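Local coordinates for protein putative zinc protease (PDB 3IH6) that is probably part of a zinc-dependent metalloendopeptidase of the peptidase M16 family, of which this fragment spans a piece assigned to the inactive domain, at residues Q102-T105 and A106-S110; H61-P65 and T66-S70; D45-A48 and T49-D53. All blocks are in the same frame, centred on the assembly; numbering follows the deposited sequence.

Interaction 1 (Q102-T105 and A106-S110); sequences QTLT and ATLES
Thr103 and Thr107, one helical turn apart, are joined by two polar contacts. The carbonyl oxygen of Thr103 is gripped twice by Thr107, by its amide N and by its hydroxyl OG1, which lies 2.9 Å from Thr103 O. The two donors reach that oxygen from opposite faces of the carbonyl plane, the hydroxyl tilted 34° out of it. The chi1 of Thr107, -55°, makes this possible: it sets OG1 beside the residue's own N and turns it back along the helix. The hydroxyl of Thr103 follows the same pattern one turn earlier, bonding Lys99 O, while that of Thr105 bonds Leu101 O.

Regular backbone bonds complete the turns. Ala106 N, Leu108 N and Glu109 N bond to the carbonyls of Gln102, Leu104 and Thr105, and the last of these bonds measures 2.9 Å from Glu109 N to Thr105 O. At the C-terminal end Ser110 OG lies 2.6 Å from Ala106 O and donates to it.

Apolar contact runs along the buried side, where Leu104 CG meets Leu108 CD1 at 4.1 Å. Leu104 also packs on Leu59 and Leu63 of helix 58-63.

The carboxylate of Glu109 passes alongside Thr105, with OE2 3.9 Å from Thr105 CB. Its two oxygens are divided between outside partners: OE1 forms a salt bridge with Arg186 and OE2 a hydrogen bond with Tyr31 OH, which should hold the group's rotation and would probably favour its charged form.

A threonine hydroxyl bonded to the carbonyl four residues earlier is a common feature of alpha helices; helix 97-109 itself lies on the antiparallel sheet of the domain through Leu104, Thr105 and Leu108, which touch Ala29 and Tyr31 of strand 26-32.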
loop_
_atom_site.group_PDB
_atom_site.type_symbol
_atom_site.label_atom_id
_atom_site.label_comp_id
_atom_site.label_asym_id
_atom_site.label_seq_id
_atom_site.Cartn_x
_atom_site.Cartn_y
_atom_site.Cartn_z
ATOM N N GLN E 102 37.049 -6.566 -3.195
ATOM C CA GLN E 102 38.215 -6.016 -2.508
ATOM C C GLN E 102 37.906 -4.643 -1.918
ATOM O O GLN E 102 38.095 -4.433 -0.713
ATOM C CB GLN E 102 39.412 -5.898 -3.464
ATOM C CG GLN E 102 40.516 -4.955 -2.975
ATOM C CD GLN E 102 41.065 -5.365 -1.617
ATOM O OE1 GLN E 102 41.196 -6.559 -1.337
ATOM N NE2 GLN E 102 41.370 -4.378 -0.756
ATOM N N THR E 103 37.464 -3.711 -2.765
ATOM C CA THR E 103 37.149 -2.384 -2.302
ATOM C C THR E 103 35.955 -2.370 -1.345
ATOM O O THR E 103 35.987 -1.643 -0.365
ATOM C CB THR E 103 36.904 -1.414 -3.463
ATOM O OG1 THR E 103 38.006 -1.479 -4.388
ATOM C CG2 THR E 103 36.736 0.032 -2.945
ATOM N N LEU E 104 34.900 -3.134 -1.637
ATOM C CA LEU E 104 33.728 -3.206 -0.730
ATOM C C LEU E 104 34.118 -3.583 0.716
ATOM O O LEU E 104 33.643 -2.969 1.671
ATOM C CB LEU E 104 32.692 -4.238 -1.230
ATOM C CG LEU E 104 31.473 -4.445 -0.306
ATOM C CD1 LEU E 104 30.265 -3.761 -0.892
ATOM C CD2 LEU E 104 31.196 -5.909 -0.179
ATOM N N THR E 105 34.923 -4.631 0.877
ATOM C CA THR E 105 35.285 -5.083 2.229
ATOM C C THR E 105 36.291 -4.129 2.894
ATOM O O THR E 105 36.234 -3.911 4.104
ATOM C CB THR E 105 35.872 -6.511 2.257
ATOM O OG1 THR E 105 37.028 -6.562 1.413
ATOM C CG2 THR E 105 34.852 -7.553 1.815
ATOM N N ALA E 106 37.221 -3.569 2.122
ATOM C CA ALA E 106 38.112 -2.520 2.679
ATOM C C ALA E 106 37.336 -1.344 3.257
ATOM O O ALA E 106 37.697 -0.813 4.296
ATOM C CB ALA E 106 39.117 -2.049 1.662
ATOM N N THR E 107 36.249 -0.931 2.616
ATOM C CA THR E 107 35.511 0.265 3.084
ATOM C C THR E 107 34.810 -0.084 4.374
ATOM O O THR E 107 34.798 0.699 5.340
ATOM C CB THR E 107 34.413 0.687 2.053
ATOM O OG1 THR E 107 35.003 0.873 0.770
ATOM C CG2 THR E 107 33.648 1.936 2.501
ATOM N N LEU E 108 34.220 -1.271 4.380
ATOM C CA LEU E 108 33.427 -1.735 5.515
ATOM C C LEU E 108 34.281 -1.935 6.754
ATOM O O LEU E 108 33.899 -1.533 7.838
ATOM C CB LEU E 108 32.693 -3.037 5.173
ATOM C CG LEU E 108 31.553 -2.949 4.163
ATOM C CD1 LEU E 108 31.027 -4.356 3.767
ATOM C CD2 LEU E 108 30.425 -2.030 4.609
ATOM N N GLU E 109 35.453 -2.532 6.571
ATOM C CA GLU E 109 36.334 -2.910 7.660
ATOM C C GLU E 109 37.408 -1.881 8.019
ATOM O O GLU E 109 38.239 -2.106 8.926
ATOM C CB GLU E 109 36.945 -4.260 7.325
ATOM C CG GLU E 109 35.845 -5.263 6.975
ATOM C CD GLU E 109 36.368 -6.566 6.452
ATOM O OE1 GLU E 109 37.612 -6.795 6.427
ATOM O OE2 GLU E 109 35.522 -7.388 6.084
ATOM N N SER E 110 37.372 -0.716 7.379
ATOM C CA SER E 110 38.330 0.323 7.771
ATOM C C SER E 110 37.720 1.647 8.266
ATOM O O SER E 110 38.358 2.696 8.230
ATOM C CB SER E 110 39.335 0.555 6.642
ATOM O OG SER E 110 38.700 1.250 5.583
#

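Interaction 2 (H61-P65 and T66-S70)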
loop_
_atom_site.group_PDB
_atom_site.type_symbol
_atom_site.label_atom_id
_atom_site.label_comp_id
_atom_site.label_asym_id
_atom_site.label_seq_id
_atom_site.Cartn_x
_atom_site.Cartn_y
_atom_site.Cartn_z
ATOM N N HIS E 61 30.079 5.805 -2.797
ATOM C CA HIS E 61 31.186 6.667 -3.166
ATOM C C HIS E 61 32.483 5.909 -3.526
ATOM O O HIS E 61 33.230 6.346 -4.393
ATOM C CB HIS E 61 31.473 7.666 -2.047
ATOM C CG HIS E 61 32.338 8.790 -2.487
ATOM N ND1 HIS E 61 31.857 9.832 -3.248
ATOM C CD2 HIS E 61 33.661 9.020 -2.318
ATOM C CE1 HIS E 61 32.845 10.663 -3.518
ATOM N NE2 HIS E 61 33.951 10.188 -2.976
ATOM N N ALA E 62 32.737 4.783 -2.857
ATOM C CA ALA E 62 33.957 4.008 -3.109
ATOM C C ALA E 62 33.863 3.209 -4.401
ATOM O O ALA E 62 34.851 3.072 -5.114
ATOM C CB ALA E 62 34.249 3.081 -1.928
ATOM N N LEU E 63 32.666 2.700 -4.716
ATOM C CA LEU E 63 32.524 1.747 -5.819
ATOM C C LEU E 63 32.020 2.283 -7.169
ATOM O O LEU E 63 32.317 1.705 -8.205
ATOM C CB LEU E 63 31.671 0.559 -5.351
ATOM C CG LEU E 63 32.202 -0.114 -4.065
ATOM C CD1 LEU E 63 31.266 -1.173 -3.532
ATOM C CD2 LEU E 63 33.539 -0.708 -4.365
ATOM N N VAL E 64 31.221 3.347 -7.150
ATOM C CA VAL E 64 30.462 3.767 -8.344
ATOM C C VAL E 64 31.123 4.904 -9.137
ATOM O O VAL E 64 31.348 4.752 -10.337
ATOM C CB VAL E 64 28.956 4.093 -8.040
ATOM C CG1 VAL E 64 28.227 4.452 -9.322
ATOM C CG2 VAL E 64 28.254 2.876 -7.385
ATOM N N PRO E 65 31.459 6.036 -8.482
ATOM C CA PRO E 65 32.171 7.044 -9.297
ATOM C C PRO E 65 33.492 6.470 -9.801
ATOM O O PRO E 65 34.022 6.911 -10.826
ATOM C CB PRO E 65 32.463 8.180 -8.307
ATOM C CG PRO E 65 31.491 7.960 -7.146
ATOM C CD PRO E 65 31.307 6.454 -7.076
ATOM N N THR E 66 34.017 5.491 -9.073
ATOM C CA THR E 66 35.287 4.864 -9.443
ATOM C C THR E 66 35.081 3.829 -10.567
ATOM O O THR E 66 36.034 3.266 -11.081
ATOM C CB THR E 66 35.933 4.202 -8.219
ATOM O OG1 THR E 66 34.928 3.460 -7.533
ATOM C CG2 THR E 66 36.482 5.269 -7.239
ATOM N N LYS E 67 33.818 3.592 -10.923
ATOM C CA LYS E 67 33.413 2.652 -11.976
ATOM C C LYS E 67 33.668 1.185 -11.621
ATOM O O LYS E 67 33.763 0.351 -12.508
ATOM C CB LYS E 67 34.058 2.981 -13.342
ATOM C CG LYS E 67 33.949 4.413 -13.803
ATOM C CD LYS E 67 32.518 4.909 -13.824
ATOM C CE LYS E 67 32.467 6.362 -14.264
ATOM N NZ LYS E 67 33.147 6.509 -15.574
ATOM N N LEU E 68 33.758 0.871 -10.330
ATOM C CA LEU E 68 33.950 -0.517 -9.915
ATOM C C LEU E 68 32.597 -1.238 -9.901
ATOM O O LEU E 68 32.495 -2.448 -10.139
ATOM C CB LEU E 68 34.679 -0.591 -8.559
ATOM C CG LEU E 68 36.144 -0.106 -8.580
ATOM C CD1 LEU E 68 36.767 -0.072 -7.197
ATOM C CD2 LEU E 68 36.992 -0.963 -9.517
ATOM N N ALA E 69 31.540 -0.466 -9.694
ATOM C CA ALA E 69 30.226 -1.045 -9.493
ATOM C C ALA E 69 29.151 -0.172 -10.116
ATOM O O ALA E 69 29.348 1.017 -10.360
ATOM C CB ALA E 69 29.975 -1.220 -8.004
ATOM N N SER E 70 28.005 -0.797 -10.334
ATOM C CA SER E 70 26.815 -0.216 -10.912
ATOM C C SER E 70 25.890 0.368 -9.833
ATOM O O SER E 70 25.141 1.317 -10.054
ATOM C CB SER E 70 26.082 -1.359 -11.643
ATOM O OG SER E 70 25.126 -0.847 -12.495
#
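Thr66 reaches back to Ala62, and Lys67 to Val64, where the chain leaves helix 58-63 through a type I beta turn from Val64 to Lys67. Thr66 OG1 donates to Ala62 O at 2.5 Å, a length so short that its exact value is doubtful. The chi1 of Thr66, 46°, wedges the hydroxyl between the residue's own N and carbonyl carbon, and CG2 also lies near the same oxygen. The turn is closed by Lys67 N and Val64 O, 2.8 Å apart, with the donor well above the carbonyl plane.

Two successive amides then converge on one acceptor: Leu68 N and Ala69 N each lie 2.7 Å from Leu63 O, but both bonds are bent and weak. Ala69 lies against Leu63, its CB 3.6 Å from Leu63 CB, while Leu68 CD1 sits more loosely beside Leu63 CD2.

Further out, Leu63 and Leu68 pack on Thr103 of helix 97-109, and Leu63 and Ala69 on Ala89 of strand 84-90. Ser70 joins the backbone to Glu7 and Gln90, leading into strand 71-77. Beside that exit, Val64 CA directs its hydrogen at Ala69 O in a C-H...O contact of 3.6 Å, 157° at the hydrogen.

Interaction 3 (D45-A48 and T49-D53); sequences DLAA and TILAD
CG of Leu51 and CG1 of Ile50 both stand beside their own backbone N and anti to the carbonyl carbon (chi1 -62° and -68°), which turns each back toward the carbonyl four residues earlier. For Leu51 this brings CG to 3.2 Å from Ala47 O, with CD1 just beyond, 4.4 Å from Ala47 CB. The leucine thus lies against the very carbonyl that its own amide engages. Ile50 is looser: CG1 passes 3.7 Å from Leu46 O, and CD1 lies slightly farther from the same oxygen.

The carbonyl of Ala47 takes Leu51 N, with 2.8 Å between Leu51 N and Ala47 O. Leu46 O receives Ile50 N and, weakly, Thr49 N.

These are the last turns of helix 39-52, a buried helix lying between the antiparallel sheet and helix 118-136. Ala48 and Leu51 meet Phe87 of strand 84-90, whereas Leu46 packs on Trp128 and Ile50 on Ala124 of helix 118-136. Asp45 spends its carboxylate outside this stretch, OD1 on Ser1 N and OD2 on Trp128 NE1.

Toward the C-terminal end the regular pattern weakens: Ala52 N to Ala48 O, 2.9 Å, is a weak, bent bond. Asp53 is the first residue to leave helical geometry, yet Asp53 N still bonds Thr49 O at 3.1 Å, while Arg123 NH1 supplies a further donor to that oxygen.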
loop_
_atom_site.group_PDB
_atom_site.type_symbol
_atom_site.label_atom_id
_atom_site.label_comp_id
_atom_site.label_asym_id
_atom_site.label_seq_id
_atom_site.Cartn_x
_atom_site.Cartn_y
_atom_site.Cartn_z
ATOM N N ASP E 45 22.431 -1.162 12.707
ATOM C CA ASP E 45 21.241 -0.876 11.898
ATOM C C ASP E 45 21.495 0.495 11.223
ATOM O O ASP E 45 21.506 0.609 9.985
ATOM C CB ASP E 45 20.045 -0.849 12.860
ATOM C CG ASP E 45 18.708 -1.083 12.181
ATOM O OD1 ASP E 45 18.700 -1.407 10.978
ATOM O OD2 ASP E 45 17.658 -0.956 12.883
ATOM N N LEU E 46 21.808 1.508 12.031
ATOM C CA LEU E 46 22.086 2.880 11.527
ATOM C C LEU E 46 23.296 2.932 10.585
ATOM O O LEU E 46 23.238 3.583 9.561
ATOM C CB LEU E 46 22.277 3.840 12.681
ATOM C CG LEU E 46 21.057 3.979 13.603
ATOM C CD1 LEU E 46 21.451 4.691 14.914
ATOM C CD2 LEU E 46 19.950 4.702 12.831
ATOM N N ALA E 47 24.368 2.209 10.945
ATOM C CA ALA E 47 25.575 2.095 10.138
ATOM C C ALA E 47 25.313 1.593 8.722
ATOM O O ALA E 47 25.866 2.138 7.747
ATOM C CB ALA E 47 26.539 1.181 10.809
ATOM N N ALA E 48 24.524 0.520 8.586
ATOM C CA ALA E 48 24.299 -0.028 7.255
ATOM C C ALA E 48 23.641 1.003 6.334
ATOM O O ALA E 48 23.907 1.031 5.142
ATOM C CB ALA E 48 23.500 -1.326 7.325
ATOM N N THR E 49 22.826 1.880 6.892
ATOM C CA THR E 49 22.217 2.965 6.107
ATOM C C THR E 49 23.267 3.999 5.721
ATOM O O THR E 49 23.226 4.532 4.617
ATOM C CB THR E 49 21.147 3.719 6.930
ATOM O OG1 THR E 49 20.063 2.867 7.230
ATOM C CG2 THR E 49 20.608 4.930 6.194
ATOM N N ILE E 50 24.198 4.294 6.635
ATOM C CA ILE E 50 25.262 5.224 6.304
ATOM C C ILE E 50 26.139 4.634 5.204
ATOM O O ILE E 50 26.569 5.353 4.333
ATOM C CB ILE E 50 26.144 5.565 7.514
ATOM C CG1 ILE E 50 25.352 6.387 8.554
ATOM C CG2 ILE E 50 27.471 6.255 7.043
ATOM C CD1 ILE E 50 26.009 6.410 9.940
ATOM N N LEU E 51 26.400 3.337 5.263
ATOM C CA LEU E 51 27.268 2.655 4.300
ATOM C C LEU E 51 26.668 2.436 2.942
ATOM O O LEU E 51 27.390 2.410 1.922
ATOM C CB LEU E 51 27.730 1.272 4.853
ATOM C CG LEU E 51 28.551 1.461 6.139
ATOM C CD1 LEU E 51 28.498 0.231 7.013
ATOM C CD2 LEU E 51 29.990 1.904 5.835
ATOM N N ALA E 52 25.363 2.245 2.901
ATOM C CA ALA E 52 24.768 1.637 1.711
ATOM C C ALA E 52 23.713 2.445 1.022
ATOM O O ALA E 52 23.428 2.189 -0.114
ATOM C CB ALA E 52 24.237 0.212 2.048
ATOM N N ASP E 53 23.155 3.442 1.690
ATOM C CA ASP E 53 21.979 4.183 1.190
ATOM C C ASP E 53 22.276 5.589 0.635
ATOM O O ASP E 53 22.909 6.428 1.335
ATOM C CB ASP E 53 20.978 4.259 2.345
ATOM C CG ASP E 53 19.661 4.850 1.942
ATOM O OD1 ASP E 53 19.165 4.484 0.873
ATOM O OD2 ASP E 53 19.113 5.668 2.715
#

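In the fold
From the N terminus the three contacts follow in series, with none nested or crossed. Interaction 3 comes first, in the last turns of helix 39-52; interaction 2 then closes the loop that carries the chain from helix 58-63 into strand 71-77, and interaction 1 lies toward the end of helix 97-109. Interaction 1 touches both others. Its helix packs against the helix and loop of interaction 2, with Thr107 meeting Ala62, and Leu108 CD2 meets Leu51 CD1 of interaction 3. Interactions 2 and 3 stay about 6 Å apart at their nearest atoms. Helix 97-109 thereby joins the other two helices beside the antiparallel sheet.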